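Local atomic coordinates of twitching motility protein PilT (Aquifex aeolicus, PDB entry 2EYU), a protein that probably hydrolyses ATP to power the retraction of pili, the movement behind twitching motility in bacteria. Residues A[44-49]-A[55-60]. The protein carries 1 engineered substitution. Numbering follows the deposited sequence.
Sequences SMIDYI and YHIITI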
# COMPACT_ATOMS: atom_id res chain seq x y z
N SER A 44 -4.86 -9.33 -5.56
CA SER A 44 -6.02 -9.87 -4.88
C SER A 44 -7.08 -8.79 -4.63
O SER A 44 -8.28 -9.07 -4.73
CB SER A 44 -5.65 -10.50 -3.54
OG SER A 44 -6.86 -10.69 -2.79
N MSE A 45 -6.63 -7.58 -4.31
CA MSE A 45 -7.53 -6.45 -4.07
C MSE A 45 -8.12 -5.94 -5.36
O MSE A 45 -9.32 -5.63 -5.47
CB MSE A 45 -6.82 -5.26 -3.41
CG MSE A 45 -6.26 -5.48 -2.03
SE MSE A 45 -5.30 -3.95 -1.34
CE MSE A 45 -6.90 -2.86 -1.33
N ILE A 46 -7.35 -5.82 -6.44
CA ILE A 46 -7.97 -5.43 -7.70
C ILE A 46 -8.92 -6.50 -8.21
O ILE A 46 -10.00 -6.26 -8.76
CB ILE A 46 -6.86 -5.15 -8.74
CG1 ILE A 46 -6.04 -3.89 -8.45
CG2 ILE A 46 -7.43 -5.12 -10.15
CD1 ILE A 46 -4.87 -3.80 -9.42
N ASP A 47 -8.54 -7.78 -8.05
CA ASP A 47 -9.42 -8.82 -8.56
C ASP A 47 -10.75 -8.88 -7.80
O ASP A 47 -11.71 -9.35 -8.40
CB ASP A 47 -8.78 -10.21 -8.50
CG ASP A 47 -9.57 -11.20 -9.34
OD1 ASP A 47 -10.04 -12.21 -8.77
OD2 ASP A 47 -9.72 -10.96 -10.56
N TYR A 48 -10.79 -8.40 -6.56
CA TYR A 48 -12.01 -8.18 -5.81
C TYR A 48 -12.88 -7.18 -6.56
O TYR A 48 -14.08 -7.39 -6.75
CB TYR A 48 -11.77 -7.61 -4.41
CG TYR A 48 -13.03 -7.22 -3.66
CD1 TYR A 48 -13.93 -8.14 -3.16
CD2 TYR A 48 -13.33 -5.87 -3.45
CE1 TYR A 48 -15.09 -7.77 -2.48
CE2 TYR A 48 -14.47 -5.49 -2.78
CZ TYR A 48 -15.35 -6.43 -2.29
OH TYR A 48 -16.47 -6.02 -1.62
N ILE A 49 -12.23 -6.08 -6.93
CA ILE A 49 -12.94 -5.05 -7.68
C ILE A 49 -13.53 -5.70 -8.92
O ILE A 49 -14.75 -5.63 -9.09
CB ILE A 49 -12.00 -3.88 -8.04
CG1 ILE A 49 -11.21 -3.32 -6.86
CG2 ILE A 49 -12.80 -2.79 -8.71
CD1 ILE A 49 -10.08 -2.39 -7.24
N TYR A 55 -16.32 -1.64 -13.28
CA TYR A 55 -15.48 -0.49 -13.55
C TYR A 55 -14.63 -0.69 -14.81
O TYR A 55 -14.55 -1.81 -15.31
CB TYR A 55 -14.46 -0.27 -12.43
CG TYR A 55 -14.95 0.24 -11.11
CD1 TYR A 55 -16.20 0.82 -10.95
CD2 TYR A 55 -14.12 0.15 -10.00
CE1 TYR A 55 -16.62 1.28 -9.72
CE2 TYR A 55 -14.53 0.61 -8.77
CZ TYR A 55 -15.78 1.18 -8.63
OH TYR A 55 -16.18 1.64 -7.40
N HIS A 56 -14.00 0.39 -15.24
CA HIS A 56 -12.88 0.39 -16.17
C HIS A 56 -11.59 0.38 -15.36
O HIS A 56 -11.41 1.30 -14.55
CB HIS A 56 -12.88 1.59 -17.09
CG HIS A 56 -11.90 1.52 -18.21
ND1 HIS A 56 -11.12 0.41 -18.46
CD2 HIS A 56 -11.57 2.44 -19.15
CE1 HIS A 56 -10.35 0.65 -19.51
NE2 HIS A 56 -10.61 1.87 -19.95
N ILE A 57 -10.74 -0.64 -15.56
CA ILE A 57 -9.54 -0.71 -14.70
C ILE A 57 -8.30 -0.69 -15.58
O ILE A 57 -8.17 -1.44 -16.55
CB ILE A 57 -9.54 -1.94 -13.78
CG1 ILE A 57 -10.67 -2.05 -12.75
CG2 ILE A 57 -8.26 -2.05 -12.95
CD1 ILE A 57 -10.65 -3.34 -11.95
N ILE A 58 -7.35 0.20 -15.27
CA ILE A 58 -6.18 0.23 -16.15
C ILE A 58 -4.96 -0.07 -15.31
O ILE A 58 -4.77 0.48 -14.22
CB ILE A 58 -6.05 1.58 -16.88
CG1 ILE A 58 -7.23 1.88 -17.82
CG2 ILE A 58 -4.73 1.70 -17.63
CD1 ILE A 58 -6.92 2.91 -18.88
N THR A 59 -4.12 -0.97 -15.82
CA THR A 59 -2.91 -1.39 -15.10
C THR A 59 -1.67 -1.09 -15.94
O THR A 59 -1.71 -1.15 -17.16
CB THR A 59 -2.94 -2.89 -14.77
OG1 THR A 59 -3.68 -3.57 -15.80
CG2 THR A 59 -3.70 -3.18 -13.49
N ILE A 60 -0.59 -0.73 -15.28
CA ILE A 60 0.71 -0.38 -15.79
C ILE A 60 1.77 -1.14 -14.99
O ILE A 60 1.99 -0.69 -13.86
CB ILE A 60 0.97 1.12 -15.63
CG1 ILE A 60 -0.15 2.00 -16.21
CG2 ILE A 60 2.32 1.52 -16.19
CD1 ILE A 60 -0.16 3.36 -15.52
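The CD1 methyl of Ile57 packs against two methyls of the helix, 3.9 Å from CG2 of Ile49 and 4.1 Å from CG2 of Ile46. Ile46 and Ile49 stand three residues apart, almost one helical turn, and so share the face turned to the strand. In both, CG1 lies beside the backbone N (chi1 -69° in Ile46), which leaves CG2 anti to it and directed at the strand. Ile57 suits the middle position because its extended CG1-CD1 arm (chi2 176°) carries the terminal methyl out to the helix side chains, although its CA is 8.6 Å from the CA of Ile46. Beyond the segments, the Ile57 side chain also touches Val75 on the adjacent strand.

The contact joins helix 38-52 to strand 56-61 in a P-loop NTPase domain. The helix begins within what looks like a Walker A P-loop after strand 26-31, and the chain then returns as strand 56-61, parallel to the first: a beta-alpha-beta crossover of the central sheet, with other strands between the two. Helix and strand run nearly antiparallel, at 156°, and the axes of the short segments come to 10.6 Å, a spacing occupied chiefly by branched aliphatic side chains.

An aromatic contact extends the apolar layer toward the connection. Ile49 CG2 comes within 3.5 Å of CD2 and 3.8 Å of CE2 of Tyr55, approaching that side of the ring obliquely, while the two side chains cross at about a right angle. Tyrosine suits this place because the carbons on one side of its ring pack against the methyl.

Thr59 serves two environments at once. Its CG2 methyl makes a looser contact with CD1 of Ile46, at 4.3 Å, whereas its buried OG1 is hydrogen-bonded to the backbone O of Asn76 on the neighbouring strand. Phe103, on the strand at the other flank, touches both Ile46 and Thr59.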